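Local coordinates for peptidase M16 C-terminal domain-containing protein (Enterococcus faecalis, PDB 3D3Y) that is of unknown function but is related in sequence to the M16 peptidases, a family of metallopeptidases, and may bind a metal ion, at residues K23-L28 against I203-D208; A73-G78 against I90-V95. All coordinates share one frame; numbering follows the deposited sequence.

Contact 1: K23-L28 against I203-D208; sequences KTVRLL and IFVLGD
T24 meets the end of strand 200-207 through its carbonyl: T24 O lies 4.1 Å from G207 CA, and a water bridges T24 O and D208 N. The V25 and V205 side chains cross at an angle, CG1 of V25 touching CG1 of V205 at 3.6 Å, since in both valines this methyl stands anti to the backbone N (chi1 177° in V25). Beta-branched valines suit the extended backbone, and V205 also packs on L214 and F218 of helix 211-219. G207 fits because its backbone angles and the nearby CG2 of V25 leave no place for a CB. R26 and L206 form a hydrogen-bonded antiparallel pair, with R26 N to L206 O at 2.9 Å and L206 N to R26 O at 3.0 Å. The arginine chain bends at chi2 (-102°), carrying its guanidinium away from L206, on the face covered by helix 368-380. L27 turns to the V205 face, and its CA gives a C-H contact to F204 O at 3.3 Å. At L28 the next hydrogen-bonded pair forms, with F204: F204 N reaches L28 O at 2.8 Å, and L28 N bonds back to F204 O. These four bonds serve R26, L28, F204 and L206, while V25 and L27 bond to strand 85-95; bonding on both edges lets V25, L27, L28, V205 and F204 be apolar, with R26 the polar exception.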
loop_
_atom_site.group_PDB
_atom_site.type_symbol
_atom_site.label_atom_id
_atom_site.label_comp_id
_atom_site.label_asym_id
_atom_site.label_seq_id
_atom_site.Cartn_x
_atom_site.Cartn_y
_atom_site.Cartn_z
ATOM N N LYS A 23 16.811 15.593 12.284
ATOM C CA LYS A 23 18.195 15.956 11.969
ATOM C C LYS A 23 18.534 15.546 10.536
ATOM O O LYS A 23 19.621 15.830 10.035
ATOM C CB LYS A 23 19.161 15.273 12.952
ATOM C CG LYS A 23 18.952 15.662 14.402
ATOM C CD LYS A 23 20.006 15.004 15.283
ATOM C CE LYS A 23 19.661 15.160 16.731
ATOM N NZ LYS A 23 19.871 16.559 17.195
ATOM N N THR A 24 17.605 14.846 9.893
ATOM C CA THR A 24 17.765 14.465 8.504
ATOM C C THR A 24 16.643 15.060 7.675
ATOM O O THR A 24 15.663 15.582 8.221
ATOM C CB THR A 24 17.698 12.946 8.304
ATOM O OG1 THR A 24 16.408 12.472 8.727
ATOM C CG2 THR A 24 18.830 12.234 9.077
ATOM N N VAL A 25 16.792 14.920 6.357
ATOM C CA VAL A 25 15.852 15.440 5.373
ATOM C C VAL A 25 15.372 14.246 4.547
ATOM O O VAL A 25 16.181 13.479 4.035
ATOM C CB VAL A 25 16.506 16.475 4.475
ATOM C CG1 VAL A 25 15.521 16.945 3.398
ATOM C CG2 VAL A 25 16.985 17.678 5.318
ATOM N N ARG A 26 14.056 14.050 4.490
ATOM C CA ARG A 26 13.499 12.968 3.708
ATOM C C ARG A 26 13.055 13.570 2.400
ATOM O O ARG A 26 12.501 14.687 2.375
ATOM C CB ARG A 26 12.280 12.395 4.398
ATOM C CG ARG A 26 12.496 12.058 5.825
ATOM C CD ARG A 26 12.676 10.589 5.977
ATOM N NE ARG A 26 13.057 10.252 7.344
ATOM C CZ ARG A 26 13.590 9.082 7.680
ATOM N NH1 ARG A 26 13.773 8.156 6.729
ATOM N NH2 ARG A 26 13.940 8.848 8.946
ATOM N N LEU A 27 13.282 12.816 1.330
ATOM C CA LEU A 27 12.820 13.163 0.002
ATOM C C LEU A 27 12.014 12.011 -0.561
ATOM O O LEU A 27 12.370 10.824 -0.380
ATOM C CB LEU A 27 13.996 13.432 -0.941
ATOM C CG LEU A 27 14.956 14.592 -0.650
ATOM C CD1 LEU A 27 16.053 14.116 0.281
ATOM C CD2 LEU A 27 15.548 15.060 -1.959
ATOM N N LEU A 28 10.928 12.363 -1.247
ATOM C CA LEU A 28 10.059 11.381 -1.897
ATOM C C LEU A 28 9.693 11.917 -3.249
ATOM O O LEU A 28 9.179 13.042 -3.356
ATOM C CB LEU A 28 8.814 11.115 -1.056
ATOM C CG LEU A 28 7.666 10.314 -1.701
ATOM C CD1 LEU A 28 8.058 8.823 -1.971
ATOM C CD2 LEU A 28 6.443 10.450 -0.788
ATOM N N ILE A 203 6.729 15.690 -5.534
ATOM C CA ILE A 203 8.020 15.598 -4.865
ATOM C C ILE A 203 7.835 16.251 -3.529
ATOM O O ILE A 203 7.289 17.382 -3.438
ATOM C CB ILE A 203 9.115 16.332 -5.661
ATOM C CG1 ILE A 203 9.250 15.689 -7.042
ATOM C CG2 ILE A 203 10.446 16.290 -4.893
ATOM C CD1 ILE A 203 10.203 16.424 -7.987
ATOM N N PHE A 204 8.226 15.519 -2.494
ATOM C CA PHE A 204 8.112 15.991 -1.119
ATOM C C PHE A 204 9.476 16.086 -0.454
ATOM O O PHE A 204 10.343 15.205 -0.627
ATOM C CB PHE A 204 7.221 15.044 -0.314
ATOM C CG PHE A 204 5.782 15.114 -0.698
ATOM C CD1 PHE A 204 4.878 15.813 0.086
ATOM C CD2 PHE A 204 5.322 14.481 -1.860
ATOM C CE1 PHE A 204 3.544 15.895 -0.279
ATOM C CE2 PHE A 204 3.983 14.559 -2.218
ATOM C CZ PHE A 204 3.101 15.253 -1.435
ATOM N N VAL A 205 9.655 17.160 0.309
ATOM C CA VAL A 205 10.849 17.353 1.097
ATOM C C VAL A 205 10.399 17.719 2.496
ATOM O O VAL A 205 9.731 18.740 2.695
ATOM C CB VAL A 205 11.762 18.483 0.517
ATOM C CG1 VAL A 205 13.020 18.608 1.366
ATOM C CG2 VAL A 205 12.116 18.162 -0.922
ATOM N N LEU A 206 10.755 16.867 3.455
ATOM C CA LEU A 206 10.403 17.054 4.853
ATOM C C LEU A 206 11.683 17.177 5.667
ATOM O O LEU A 206 12.503 16.222 5.729
ATOM C CB LEU A 206 9.549 15.878 5.361
ATOM C CG LEU A 206 9.367 15.778 6.887
ATOM C CD1 LEU A 206 8.265 16.699 7.310
ATOM C CD2 LEU A 206 9.038 14.378 7.298
ATOM N N GLY A 207 11.861 18.333 6.302
ATOM C CA GLY A 207 13.056 18.551 7.128
ATOM C C GLY A 207 13.272 20.034 7.382
ATOM O O GLY A 207 12.410 20.864 7.013
ATOM N N ASP A 208 14.410 20.368 8.000
ATOM C CA ASP A 208 14.747 21.760 8.289
ATOM C C ASP A 208 15.320 22.365 7.026
ATOM O O ASP A 208 16.531 22.490 6.865
ATOM C CB ASP A 208 15.742 21.853 9.452
ATOM C CG ASP A 208 16.021 23.299 9.888
ATOM O OD1 ASP A 208 15.395 24.254 9.375
ATOM O OD2 ASP A 208 16.867 23.470 10.779
HETATM O O HOH W 1 16.429 18.284 8.709
HETATM O O HOH W 2 13.297 14.821 7.985
#

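Contact 2: A73-G78 against I90-V95; sequences ASFGIG and ISMNIV
S91 and G76 exchange two backbone hydrogen bonds. S91 N points almost straight down the carbonyl of G76, at 2.8 Å from G76 O with 177° at the hydrogen, whereas G76 N reaches S91 O at 2.9 Å from a tilt off the carbonyl plane. S74 and N93 form the next such pair: S74 N lies 3.0 Å from N93 O, and N93 N bonds back to S74 O. Between these pairs CA of M92 approaches S74 O at 3.2 Å, a C-H...O contact. The ladder belongs to a beta hairpin, 74-82 with 85-95, whose first strand is outermost in the six-stranded sheet of this chain. On the far side of that strand I77 N bonds to the carboxylate of E51, which satisfies an edge amide. S74, S91 and N93 put small or polar side chains on one face, where G76 contributes none, while F75, I77, I90 and the selenomethionine M92 make the other face apolar. F75 has CG anti to the backbone N (chi1 165°), laying its ring alongside I90; I90 CG2 meets the ring edge at CE1, 3.7 Å away, and M92 CG lies near the ring plane at CD1, 3.9 Å away. I77 and I90 run side by side, CG2 of I77 to CG1 of I90 at 3.8 Å. Helix 105-118 covers F75, I90 and M92, with F112 stacked edge-to-face on F75, and helix 40-52 lies against I77.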
loop_
_atom_site.group_PDB
_atom_site.type_symbol
_atom_site.label_atom_id
_atom_site.label_comp_id
_atom_site.label_asym_id
_atom_site.label_seq_id
_atom_site.Cartn_x
_atom_site.Cartn_y
_atom_site.Cartn_z
ATOM N N ALA A 73 23.852 8.455 2.746
ATOM C CA ALA A 73 22.428 8.576 2.430
ATOM C C ALA A 73 21.762 7.214 2.311
ATOM O O ALA A 73 22.406 6.265 1.901
ATOM C CB ALA A 73 22.263 9.343 1.099
ATOM N N SER A 74 20.477 7.118 2.671
ATOM C CA SER A 74 19.671 5.947 2.375
ATOM C C SER A 74 18.882 6.268 1.110
ATOM O O SER A 74 18.412 7.423 0.915
ATOM C CB SER A 74 18.674 5.660 3.491
ATOM O OG SER A 74 19.368 5.204 4.641
ATOM N N PHE A 75 18.721 5.251 0.279
ATOM C CA PHE A 75 18.048 5.379 -1.011
ATOM C C PHE A 75 17.272 4.106 -1.329
ATOM O O PHE A 75 17.787 2.991 -1.167
ATOM C CB PHE A 75 19.084 5.668 -2.096
ATOM C CG PHE A 75 18.576 5.468 -3.512
ATOM C CD1 PHE A 75 17.589 6.283 -4.034
ATOM C CD2 PHE A 75 19.098 4.455 -4.302
ATOM C CE1 PHE A 75 17.124 6.113 -5.350
ATOM C CE2 PHE A 75 18.653 4.265 -5.617
ATOM C CZ PHE A 75 17.665 5.102 -6.142
ATOM N N GLY A 76 16.032 4.252 -1.804
ATOM C CA GLY A 76 15.304 3.055 -2.236
ATOM C C GLY A 76 14.198 3.426 -3.188
ATOM O O GLY A 76 13.749 4.580 -3.215
ATOM N N ILE A 77 13.766 2.454 -3.985
ATOM C CA ILE A 77 12.608 2.595 -4.857
ATOM C C ILE A 77 11.699 1.372 -4.649
ATOM O O ILE A 77 12.185 0.207 -4.587
ATOM C CB ILE A 77 13.022 2.723 -6.357
ATOM C CG1 ILE A 77 14.128 3.775 -6.552
ATOM C CG2 ILE A 77 11.812 3.088 -7.248
ATOM C CD1 ILE A 77 14.517 3.992 -8.079
ATOM N N GLY A 78 10.396 1.626 -4.531
ATOM C CA GLY A 78 9.415 0.521 -4.519
ATOM C C GLY A 78 8.072 0.983 -5.103
ATOM O O GLY A 78 7.966 2.080 -5.623
ATOM N N ILE A 90 10.219 6.846 -5.080
ATOM C CA ILE A 90 11.675 6.933 -4.913
ATOM C C ILE A 90 11.894 7.723 -3.646
ATOM O O ILE A 90 11.409 8.854 -3.510
ATOM C CB ILE A 90 12.336 7.666 -6.090
ATOM C CG1 ILE A 90 12.061 6.918 -7.408
ATOM C CG2 ILE A 90 13.850 7.853 -5.862
ATOM C CD1 ILE A 90 12.448 7.763 -8.653
ATOM N N SER A 91 12.606 7.106 -2.707
ATOM C CA SER A 91 12.796 7.691 -1.378
ATOM C C SER A 91 14.278 7.881 -1.110
ATOM O O SER A 91 15.096 7.033 -1.514
ATOM C CB SER A 91 12.239 6.717 -0.327
ATOM O OG SER A 91 10.828 6.546 -0.510
HETATM N N MSE A 92 14.601 8.955 -0.376
HETATM C CA MSE A 92 15.943 9.217 0.111
HETATM C C MSE A 92 15.869 9.841 1.490
HETATM O O MSE A 92 14.941 10.618 1.793
HETATM C CB MSE A 92 16.677 10.208 -0.779
HETATM C CG MSE A 92 17.262 9.658 -2.020
HETATM SE SE MSE A 92 18.359 11.012 -2.914
HETATM C CE MSE A 92 20.063 10.798 -2.097
ATOM N N ASN A 93 16.863 9.515 2.308
ATOM C CA ASN A 93 17.084 10.129 3.632
ATOM C C ASN A 93 18.545 10.619 3.616
ATOM O O ASN A 93 19.465 9.864 3.250
ATOM C CB ASN A 93 16.838 9.089 4.737
ATOM C CG ASN A 93 16.701 9.700 6.154
ATOM O OD1 ASN A 93 17.085 9.058 7.157
ATOM N ND2 ASN A 93 16.129 10.898 6.251
ATOM N N ILE A 94 18.747 11.889 3.938
ATOM C CA ILE A 94 20.075 12.511 3.981
ATOM C C ILE A 94 20.240 13.309 5.259
ATOM O O ILE A 94 19.257 13.833 5.820
ATOM C CB ILE A 94 20.280 13.462 2.776
ATOM C CG1 ILE A 94 19.251 14.605 2.818
ATOM C CG2 ILE A 94 20.126 12.680 1.489
ATOM C CD1 ILE A 94 19.304 15.524 1.628
ATOM N N VAL A 95 21.478 13.412 5.727
ATOM C CA VAL A 95 21.768 14.189 6.923
ATOM C C VAL A 95 21.689 15.661 6.539
ATOM O O VAL A 95 22.128 16.029 5.464
ATOM C CB VAL A 95 23.176 13.891 7.471
ATOM C CG1 VAL A 95 23.461 14.764 8.653
ATOM C CG2 VAL A 95 23.362 12.391 7.850
#

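How the contacts relate
Contact 1 and contact 2 are two ladders of one sheet, their centres about 10 Å apart, with strands 24-34 and 85-95 as the neighbours between them. These inner strands are joined by probable hydrogen bonds, V25 N to I94 O at 2.7 Å and L27 N to M92 O at 2.8 Å. N93 of contact 2 adds a side-chain link, its ND2 bonding to OG1 of T24. The apolar face of L27 and V205 continues into that of M92 and F75, under helix 211-219 and then helix 105-118. Along the chain, the hairpin of contact 2 is nested within the loop that contact 1 closes. No catalytic or metal site is established at either contact.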